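PDB 5VUG: uncharacterized protein Rv2277c from Mycobacterium tuberculosis, which probably hydrolyses phosphoric diesters through a glycerophosphodiester phosphodiesterase domain of TIM-barrel fold, though its natural substrate is not established. Local coordinates for residues Met244-Phe249 against Ile263-Val268; Ala85-Thr90 against Pro98-Ala103; Arg208-Thr213 against Val225-Trp230. One frame throughout, in Å; residues are numbered along the deposited sequence.

Contact 1. Residues Met244-Phe249 against Ile263-Val268; sequences MKVMGF and IGLDAV
With CG turned beside its own backbone N (chi1 -65°), the carboxylate of Asp266 swings across to the backbone of Lys245 and Val246, where OD2 takes the N-H of Val246 at 2.9 Å in a fairly straight bond (162°). The amide meets OD2 on the anti side, somewhat out of the carboxylate plane. The side chain thus takes the part of a strand carbonyl just before the ladder begins. Arg239 forms a long, weak ion pair with the same oxygen. Val246 O is approached by two amides, Asp266 N and Ala267 N, both in weak bonds. Regular parallel pairing follows, with Gly248 N donating to Ala267 O at 3.0 Å. On the face shared by Met247 and Ala267, the selenomethionine extends CG opposite its backbone N (chi1 -177°) and lays it 3.8 Å from Ala267 CB; the small methyl suits this close approach, with Val14 packed against both residues. On the other face, Leu265 CD1 sits 3.7 Å from Gly248 CA, a spot where a CB would clash, while its CD2 touches Val246 CG2, the two side chains crossing at about a right angle. Gly264, at positive phi, ends helix 254-263 in a Schellman motif; strand 267-270 then completes the beta-alpha-beta crossover with strand 245-249, as in a TIM barrel.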
loop_
_atom_site.group_PDB
_atom_site.type_symbol
_atom_site.label_atom_id
_atom_site.label_comp_id
_atom_site.label_asym_id
_atom_site.label_seq_id
_atom_site.Cartn_x
_atom_site.Cartn_y
_atom_site.Cartn_z
HETATM N N MSE A 244 -3.499 -5.642 -24.317
HETATM C CA MSE A 244 -2.324 -5.535 -23.455
HETATM C C MSE A 244 -1.664 -6.897 -23.274
HETATM O O MSE A 244 -2.327 -7.935 -23.295
HETATM C CB MSE A 244 -2.675 -4.987 -22.066
HETATM C CG MSE A 244 -3.102 -3.522 -22.039
HETATM SE SE MSE A 244 -2.906 -2.722 -20.252
HETATM C CE MSE A 244 -1.034 -2.204 -20.325
ATOM N N LYS A 245 -0.348 -6.880 -23.079
ATOM C CA LYS A 245 0.424 -8.069 -22.747
ATOM C C LYS A 245 1.108 -7.817 -21.413
ATOM O O LYS A 245 1.564 -6.701 -21.151
ATOM C CB LYS A 245 1.461 -8.362 -23.841
ATOM C CG LYS A 245 0.831 -8.633 -25.206
ATOM C CD LYS A 245 1.876 -8.736 -26.298
ATOM C CE LYS A 245 1.231 -9.076 -27.644
ATOM N NZ LYS A 245 2.232 -9.311 -28.725
ATOM N N VAL A 246 1.135 -8.831 -20.547
ATOM C CA VAL A 246 1.608 -8.655 -19.175
ATOM C C VAL A 246 2.736 -9.633 -18.872
ATOM O O VAL A 246 2.663 -10.823 -19.206
ATOM C CB VAL A 246 0.476 -8.723 -18.122
ATOM C CG1 VAL A 246 -0.465 -7.518 -18.278
ATOM C CG2 VAL A 246 -0.302 -10.031 -18.221
HETATM N N MSE A 247 3.783 -9.115 -18.238
HETATM C CA MSE A 247 4.942 -9.913 -17.847
HETATM C C MSE A 247 5.131 -9.927 -16.342
HETATM O O MSE A 247 5.044 -8.879 -15.679
HETATM C CB MSE A 247 6.211 -9.365 -18.510
HETATM C CG MSE A 247 7.478 -10.202 -18.217
HETATM SE SE MSE A 247 9.073 -9.455 -19.079
HETATM C CE MSE A 247 8.371 -9.196 -20.866
ATOM N N GLY A 248 5.388 -11.115 -15.795
ATOM C CA GLY A 248 5.763 -11.219 -14.398
ATOM C C GLY A 248 7.261 -11.067 -14.242
ATOM O O GLY A 248 8.020 -11.778 -14.909
ATOM N N PHE A 249 7.706 -10.127 -13.411
ATOM C CA PHE A 249 9.132 -9.953 -13.161
ATOM C C PHE A 249 9.563 -10.852 -11.999
ATOM O O PHE A 249 8.756 -11.256 -11.157
ATOM C CB PHE A 249 9.449 -8.501 -12.775
ATOM C CG PHE A 249 9.160 -7.479 -13.858
ATOM C CD1 PHE A 249 9.067 -7.843 -15.198
ATOM C CD2 PHE A 249 9.040 -6.133 -13.524
ATOM C CE1 PHE A 249 8.835 -6.880 -16.184
ATOM C CE2 PHE A 249 8.795 -5.171 -14.498
ATOM C CZ PHE A 249 8.701 -5.548 -15.829
ATOM N N ILE A 263 -2.545 -18.170 -14.123
ATOM C CA ILE A 263 -3.263 -16.917 -14.345
ATOM C C ILE A 263 -3.099 -16.378 -15.758
ATOM O O ILE A 263 -3.746 -15.379 -16.105
ATOM C CB ILE A 263 -2.930 -15.855 -13.277
ATOM C CG1 ILE A 263 -1.487 -15.351 -13.429
ATOM C CG2 ILE A 263 -3.162 -16.426 -11.887
ATOM C CD1 ILE A 263 -1.074 -14.347 -12.359
ATOM N N GLY A 264 -2.263 -16.999 -16.581
ATOM C CA GLY A 264 -2.165 -16.598 -17.970
ATOM C C GLY A 264 -1.310 -15.380 -18.251
ATOM O O GLY A 264 -1.621 -14.620 -19.176
ATOM N N LEU A 265 -0.245 -15.155 -17.481
ATOM C CA LEU A 265 0.701 -14.112 -17.858
ATOM C C LEU A 265 1.275 -14.407 -19.239
ATOM O O LEU A 265 1.576 -15.556 -19.575
ATOM C CB LEU A 265 1.845 -14.031 -16.852
ATOM C CG LEU A 265 1.505 -13.627 -15.419
ATOM C CD1 LEU A 265 2.789 -13.464 -14.604
ATOM C CD2 LEU A 265 0.670 -12.353 -15.384
ATOM N N ASP A 266 1.435 -13.355 -20.041
ATOM C CA ASP A 266 1.990 -13.524 -21.379
ATOM C C ASP A 266 3.454 -13.927 -21.333
ATOM O O ASP A 266 3.942 -14.590 -22.262
ATOM C CB ASP A 266 1.832 -12.237 -22.183
ATOM C CG ASP A 266 0.388 -11.906 -22.446
ATOM O OD1 ASP A 266 -0.190 -12.449 -23.414
ATOM O OD2 ASP A 266 -0.177 -11.130 -21.662
ATOM N N ALA A 267 4.172 -13.527 -20.282
ATOM C CA ALA A 267 5.610 -13.735 -20.221
ATOM C C ALA A 267 6.059 -13.783 -18.769
ATOM O O ALA A 267 5.412 -13.215 -17.877
ATOM C CB ALA A 267 6.347 -12.590 -20.936
ATOM N N VAL A 268 7.185 -14.468 -18.546
ATOM C CA VAL A 268 7.879 -14.481 -17.262
ATOM C C VAL A 268 9.340 -14.114 -17.478
ATOM O O VAL A 268 9.968 -14.549 -18.452
ATOM C CB VAL A 268 7.767 -15.840 -16.538
ATOM C CG1 VAL A 268 6.331 -16.103 -16.121
ATOM C CG2 VAL A 268 8.293 -16.993 -17.412
#

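Contact 2. Residues Ala85-Thr90 against Pro98-Ala103; sequences AGWNFT and PYRQRA
A type I beta turn, Gly86-Phe89, in the long loop between helices 77-80 and 109-114, presents its carbonyls and side chains to residues Pro98-Arg100 farther along the same loop. Arg100 makes the main grip. Its chain runs extended from CG to NE and passes over the indole of Trp87, so that CD stands 3.8 Å above the centroid of the six-membered ring in a CH-pi contact, while the guanidinium lies flat against the ring system, planes 17° apart. CZ is over the five-membered ring, a cation-pi arrangement in which a long arginine can use both its aliphatic and its charged part on one face. The Trp87 backbone contributes too: NE donates to Trp87 O at 2.7 Å, almost straight and within the guanidinium plane, and NH2 adds a weak bond to that oxygen. NH2 also reaches Asn88 OD1 at 3.0 Å, nearly in line with the amide C=O. These in-plane bonds fix the rotation of the guanidinium and hold its face on the indole; Asn88 is itself steadied through ND2 by Thr64 O.

With no strand pairing between them, the turn and residues 98-100 of this loop of the TIM-barrel domain are also joined through a water, which donates to Gly86 O and to Phe89 O, each at 2.7 Å, and accepts from Tyr99 N at 2.8 Å. Gly86 suits its place because a CB there would collide with Tyr99 CB. Beyond the water, Tyr99 turns the CD2-CE2 edge of its ring toward the face of Phe89 in an offset edge-to-face pair, with centroids 5.5 Å apart. Pro98 CG comes to the edge of the Phe89 ring, and Tyr99 also packs on Phe23 and on Leu29 of helix 28-36.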
loop_
_atom_site.group_PDB
_atom_site.type_symbol
_atom_site.label_atom_id
_atom_site.label_comp_id
_atom_site.label_asym_id
_atom_site.label_seq_id
_atom_site.Cartn_x
_atom_site.Cartn_y
_atom_site.Cartn_z
ATOM N N ALA A 85 33.278 -7.759 -18.818
ATOM C CA ALA A 85 32.033 -7.769 -18.049
ATOM C C ALA A 85 31.756 -9.110 -17.369
ATOM O O ALA A 85 30.677 -9.295 -16.789
ATOM C CB ALA A 85 30.852 -7.375 -18.946
ATOM N N GLY A 86 32.684 -10.056 -17.447
ATOM C CA GLY A 86 32.630 -11.270 -16.661
ATOM C C GLY A 86 33.536 -11.238 -15.453
ATOM O O GLY A 86 33.731 -12.275 -14.807
ATOM N N TRP A 87 34.083 -10.069 -15.122
ATOM C CA TRP A 87 35.153 -9.970 -14.131
ATOM C C TRP A 87 34.738 -10.530 -12.780
ATOM O O TRP A 87 35.554 -11.146 -12.081
ATOM C CB TRP A 87 35.534 -8.506 -13.966
ATOM C CG TRP A 87 36.774 -8.275 -13.170
ATOM C CD1 TRP A 87 36.860 -7.790 -11.891
ATOM C CD2 TRP A 87 38.113 -8.484 -13.612
ATOM N NE1 TRP A 87 38.177 -7.693 -11.511
ATOM C CE2 TRP A 87 38.966 -8.114 -12.550
ATOM C CE3 TRP A 87 38.678 -8.952 -14.801
ATOM C CZ2 TRP A 87 40.347 -8.191 -12.650
ATOM C CZ3 TRP A 87 40.051 -9.030 -14.893
ATOM C CH2 TRP A 87 40.869 -8.657 -13.823
ATOM N N ASN A 88 33.480 -10.320 -12.388
ATOM C CA ASN A 88 32.997 -10.685 -11.061
ATOM C C ASN A 88 31.964 -11.805 -11.076
ATOM O O ASN A 88 31.383 -12.118 -10.028
ATOM C CB ASN A 88 32.458 -9.448 -10.344
ATOM C CG ASN A 88 33.568 -8.505 -9.935
ATOM O OD1 ASN A 88 34.677 -8.950 -9.600
ATOM N ND2 ASN A 88 33.298 -7.195 -9.974
ATOM N N PHE A 89 31.729 -12.423 -12.229
ATOM C CA PHE A 89 30.759 -13.506 -12.304
ATOM C C PHE A 89 31.245 -14.703 -11.495
ATOM O O PHE A 89 32.412 -15.103 -11.584
ATOM C CB PHE A 89 30.550 -13.915 -13.763
ATOM C CG PHE A 89 29.564 -15.044 -13.942
ATOM C CD1 PHE A 89 28.216 -14.780 -14.135
ATOM C CD2 PHE A 89 29.983 -16.366 -13.920
ATOM C CE1 PHE A 89 27.308 -15.809 -14.301
ATOM C CE2 PHE A 89 29.079 -17.393 -14.082
ATOM C CZ PHE A 89 27.741 -17.118 -14.277
ATOM N N THR A 90 30.357 -15.279 -10.696
ATOM C CA THR A 90 30.664 -16.528 -10.017
ATOM C C THR A 90 29.582 -17.555 -10.313
ATOM O O THR A 90 28.414 -17.209 -10.517
ATOM C CB THR A 90 30.834 -16.360 -8.491
ATOM O OG1 THR A 90 29.597 -15.939 -7.909
ATOM C CG2 THR A 90 31.915 -15.336 -8.173
ATOM N N PRO A 98 35.438 -17.557 -13.149
ATOM C CA PRO A 98 35.861 -18.304 -14.346
ATOM C C PRO A 98 36.012 -17.463 -15.601
ATOM O O PRO A 98 36.663 -17.917 -16.551
ATOM C CB PRO A 98 34.774 -19.377 -14.501
ATOM C CG PRO A 98 33.582 -18.821 -13.777
ATOM C CD PRO A 98 34.142 -18.024 -12.625
ATOM N N TYR A 99 35.441 -16.262 -15.653
ATOM C CA TYR A 99 35.555 -15.440 -16.850
ATOM C C TYR A 99 36.638 -14.370 -16.760
ATOM O O TYR A 99 36.804 -13.598 -17.709
ATOM C CB TYR A 99 34.191 -14.861 -17.263
ATOM C CG TYR A 99 33.224 -15.953 -17.657
ATOM C CD1 TYR A 99 33.260 -16.504 -18.927
ATOM C CD2 TYR A 99 32.298 -16.460 -16.745
ATOM C CE1 TYR A 99 32.391 -17.524 -19.290
ATOM C CE2 TYR A 99 31.427 -17.476 -17.100
ATOM C CZ TYR A 99 31.475 -18.003 -18.375
ATOM O OH TYR A 99 30.615 -19.024 -18.741
ATOM N N ARG A 100 37.395 -14.314 -15.662
ATOM C CA ARG A 100 38.571 -13.447 -15.653
ATOM C C ARG A 100 39.618 -13.916 -16.650
ATOM O O ARG A 100 40.404 -13.104 -17.150
ATOM C CB ARG A 100 39.184 -13.378 -14.260
ATOM C CG ARG A 100 38.324 -12.612 -13.319
ATOM C CD ARG A 100 39.088 -12.041 -12.153
ATOM N NE ARG A 100 38.124 -11.366 -11.304
ATOM C CZ ARG A 100 38.337 -10.970 -10.062
ATOM N NH1 ARG A 100 39.518 -11.172 -9.475
ATOM N NH2 ARG A 100 37.357 -10.368 -9.410
ATOM N N GLN A 101 39.641 -15.211 -16.953
ATOM C CA GLN A 101 40.585 -15.757 -17.913
ATOM C C GLN A 101 39.967 -16.008 -19.280
ATOM O O GLN A 101 40.694 -16.362 -20.215
ATOM C CB GLN A 101 41.205 -17.052 -17.373
ATOM C CG GLN A 101 41.188 -17.172 -15.849
ATOM C CD GLN A 101 41.921 -16.039 -15.143
ATOM O OE1 GLN A 101 42.765 -15.359 -15.731
ATOM N NE2 GLN A 101 41.594 -15.831 -13.872
ATOM N N ARG A 102 38.643 -15.834 -19.421
ATOM C CA ARG A 102 37.941 -15.993 -20.698
ATOM C C ARG A 102 36.962 -14.822 -20.776
ATOM O O ARG A 102 35.776 -14.967 -20.474
ATOM C CB ARG A 102 37.221 -17.341 -20.794
ATOM C CG ARG A 102 36.535 -17.600 -22.146
ATOM C CD ARG A 102 35.009 -17.453 -22.072
ATOM N NE ARG A 102 34.353 -17.692 -23.360
ATOM C CZ ARG A 102 33.845 -16.738 -24.138
ATOM N NH1 ARG A 102 33.907 -15.466 -23.769
ATOM N NH2 ARG A 102 33.269 -17.061 -25.290
ATOM N N ALA A 103 37.471 -13.663 -21.192
ATOM C CA ALA A 103 36.718 -12.421 -21.060
ATOM C C ALA A 103 35.422 -12.449 -21.865
ATOM O O ALA A 103 35.370 -12.969 -22.986
ATOM C CB ALA A 103 37.567 -11.232 -21.504
HETATM O O HOH W 1 34.127 -14.709 -13.666
#

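Contact 3. Residues Arg208-Thr213 against Val225-Trp230; sequences RDVTVT and VNAELW
The strand segments 208-213 and 225-227 run antiparallel, their short axes 132° apart, Arg208-Ala227 and Val210-Val225 forming hydrogen-bonded pairs around the non-hydrogen-bonded pair Asp209-Asn226. Ala227 N to Arg208 O, at 2.7 Å, is almost perfectly straight (177°), and Val210 and Val225 exchange bonds in both directions. Asn226 and Asp209 share one face of the ribbon. The amide of Asn226 sends its ND2 hydrogen to Asp209 OD1 at 2.8 Å; the carboxylate is met from above its plane, with the two flat groups almost perpendicular. At this non-hydrogen-bonded pair, Asp209 CA and Asn226 CA are close (4.3 Å), and a short acid and a short amide can meet. The other face bears Val210, Val225 and Ala227, beta-branched and small residues; Val210 CG2 meets Ala227 CB at 4.4 Å, as Val212 CG2 does Val225 CG2. Arg208 projects from this face as well, but its chain bends at chi2 (71°) and leads away, its NE forming a salt bridge with Glu214 of the second subunit and its NH2 bonding Glu215 O of that subunit. Thr211-Thr213 pair antiparallel with a strand of the second subunit, so this beta hairpin, 208-215 with 220-227, carries its sheet across the dimer interface.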
loop_
_atom_site.group_PDB
_atom_site.type_symbol
_atom_site.label_atom_id
_atom_site.label_comp_id
_atom_site.label_asym_id
_atom_site.label_seq_id
_atom_site.Cartn_x
_atom_site.Cartn_y
_atom_site.Cartn_z
ATOM N N ARG A 208 6.526 -8.147 -4.266
ATOM C CA ARG A 208 7.178 -6.845 -4.191
ATOM C C ARG A 208 7.023 -6.267 -2.795
ATOM O O ARG A 208 5.898 -6.087 -2.316
ATOM C CB ARG A 208 6.590 -5.884 -5.229
ATOM C CG ARG A 208 7.343 -4.555 -5.327
ATOM C CD ARG A 208 8.714 -4.738 -5.970
ATOM N NE ARG A 208 9.328 -3.455 -6.311
ATOM C CZ ARG A 208 10.475 -3.001 -5.812
ATOM N NH1 ARG A 208 11.171 -3.725 -4.942
ATOM N NH2 ARG A 208 10.936 -1.818 -6.198
ATOM N N ASP A 209 8.149 -5.947 -2.156
ATOM C CA ASP A 209 8.098 -5.228 -0.886
ATOM C C ASP A 209 7.683 -3.782 -1.132
ATOM O O ASP A 209 8.278 -3.085 -1.961
ATOM C CB ASP A 209 9.472 -5.226 -0.220
ATOM C CG ASP A 209 9.857 -6.572 0.328
ATOM O OD1 ASP A 209 8.955 -7.367 0.669
ATOM O OD2 ASP A 209 11.073 -6.829 0.427
ATOM N N VAL A 210 6.657 -3.326 -0.410
ATOM C CA VAL A 210 6.215 -1.939 -0.470
ATOM C C VAL A 210 6.002 -1.429 0.949
ATOM O O VAL A 210 5.996 -2.189 1.916
ATOM C CB VAL A 210 4.937 -1.754 -1.317
ATOM C CG1 VAL A 210 5.196 -2.171 -2.758
ATOM C CG2 VAL A 210 3.776 -2.535 -0.727
ATOM N N THR A 211 5.847 -0.118 1.072
ATOM C CA THR A 211 5.382 0.456 2.325
ATOM C C THR A 211 4.060 1.156 2.072
ATOM O O THR A 211 3.879 1.809 1.042
ATOM C CB THR A 211 6.374 1.445 2.948
ATOM O OG1 THR A 211 6.413 2.643 2.166
ATOM C CG2 THR A 211 7.752 0.840 3.029
ATOM N N VAL A 212 3.136 0.996 3.010
ATOM C CA VAL A 212 1.828 1.631 2.951
ATOM C C VAL A 212 1.771 2.660 4.063
ATOM O O VAL A 212 2.053 2.335 5.222
ATOM C CB VAL A 212 0.712 0.587 3.125
ATOM C CG1 VAL A 212 -0.628 1.277 3.203
ATOM C CG2 VAL A 212 0.743 -0.412 1.972
ATOM N N THR A 213 1.400 3.894 3.723
ATOM C CA THR A 213 1.348 4.982 4.691
ATOM C C THR A 213 -0.054 5.576 4.727
ATOM O O THR A 213 -0.624 5.883 3.678
ATOM C CB THR A 213 2.348 6.082 4.328
ATOM O OG1 THR A 213 3.655 5.518 4.175
ATOM C CG2 THR A 213 2.387 7.141 5.422
ATOM N N VAL A 225 4.796 -4.231 3.753
ATOM C CA VAL A 225 3.963 -5.330 3.274
ATOM C C VAL A 225 4.552 -5.862 1.980
ATOM O O VAL A 225 4.991 -5.088 1.124
ATOM C CB VAL A 225 2.507 -4.880 3.012
ATOM C CG1 VAL A 225 1.599 -6.088 2.723
ATOM C CG2 VAL A 225 1.959 -4.067 4.178
ATOM N N ASN A 226 4.533 -7.180 1.820
ATOM C CA ASN A 226 4.889 -7.784 0.545
ATOM C C ASN A 226 3.626 -7.959 -0.295
ATOM O O ASN A 226 2.658 -8.587 0.148
ATOM C CB ASN A 226 5.621 -9.107 0.731
ATOM C CG ASN A 226 6.233 -9.592 -0.567
ATOM O OD1 ASN A 226 5.561 -10.217 -1.369
ATOM N ND2 ASN A 226 7.504 -9.264 -0.795
ATOM N N ALA A 227 3.626 -7.380 -1.490
ATOM C CA ALA A 227 2.455 -7.370 -2.359
ATOM C C ALA A 227 2.594 -8.421 -3.454
ATOM O O ALA A 227 3.618 -8.480 -4.142
ATOM C CB ALA A 227 2.288 -5.994 -2.998
ATOM N N GLU A 228 1.557 -9.243 -3.616
ATOM C CA GLU A 228 1.448 -10.207 -4.712
ATOM C C GLU A 228 0.293 -9.742 -5.598
ATOM O O GLU A 228 -0.875 -10.049 -5.334
ATOM C CB GLU A 228 1.233 -11.604 -4.140
ATOM C CG GLU A 228 2.365 -12.027 -3.211
ATOM C CD GLU A 228 2.149 -13.400 -2.583
ATOM O OE1 GLU A 228 1.322 -14.184 -3.103
ATOM O OE2 GLU A 228 2.815 -13.695 -1.572
ATOM N N LEU A 229 0.622 -8.997 -6.657
ATOM C CA LEU A 229 -0.369 -8.189 -7.362
ATOM C C LEU A 229 -0.975 -8.856 -8.586
ATOM O O LEU A 229 -2.013 -8.386 -9.070
ATOM C CB LEU A 229 0.250 -6.854 -7.782
ATOM C CG LEU A 229 0.645 -5.985 -6.586
ATOM C CD1 LEU A 229 1.515 -4.837 -7.067
ATOM C CD2 LEU A 229 -0.590 -5.464 -5.845
ATOM N N TRP A 230 -0.359 -9.916 -9.107
ATOM C CA TRP A 230 -0.873 -10.606 -10.283
ATOM C C TRP A 230 -1.732 -11.780 -9.838
ATOM O O TRP A 230 -1.241 -12.696 -9.167
ATOM C CB TRP A 230 0.269 -11.115 -11.165
ATOM C CG TRP A 230 1.072 -10.055 -11.881
ATOM C CD1 TRP A 230 2.408 -9.796 -11.718
ATOM C CD2 TRP A 230 0.607 -9.141 -12.889
ATOM N NE1 TRP A 230 2.798 -8.775 -12.558
ATOM C CE2 TRP A 230 1.713 -8.357 -13.285
ATOM C CE3 TRP A 230 -0.636 -8.909 -13.493
ATOM C CZ2 TRP A 230 1.611 -7.349 -14.251
ATOM C CZ3 TRP A 230 -0.738 -7.909 -14.452
ATOM C CH2 TRP A 230 0.381 -7.142 -14.824
#

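Contacts 1 and 3 adjoin, their centres 18 Å apart, and Trp230 is the joint: just after the hairpin strand it packs its CH2 3.6 Å from Val246 CG1, with Leu265 CD2 also against the indole, so the loop that follows the hairpin is anchored on strand 245-249 through Trp230. Contact 2 stands apart, at 33 Å from contact 1 and 36 Å from contact 3 between centres, on the opposite side of the chain's centre from contact 1. Contact 1 is a largely buried part of the barrel wall, contact 3 is partly buried and contact 2 lies on the surface. The side chain of Lys245 is about 8 Å from a bound calcium ion; those of Met247 and Arg208 each lie about 7 Å from a bound glycerol.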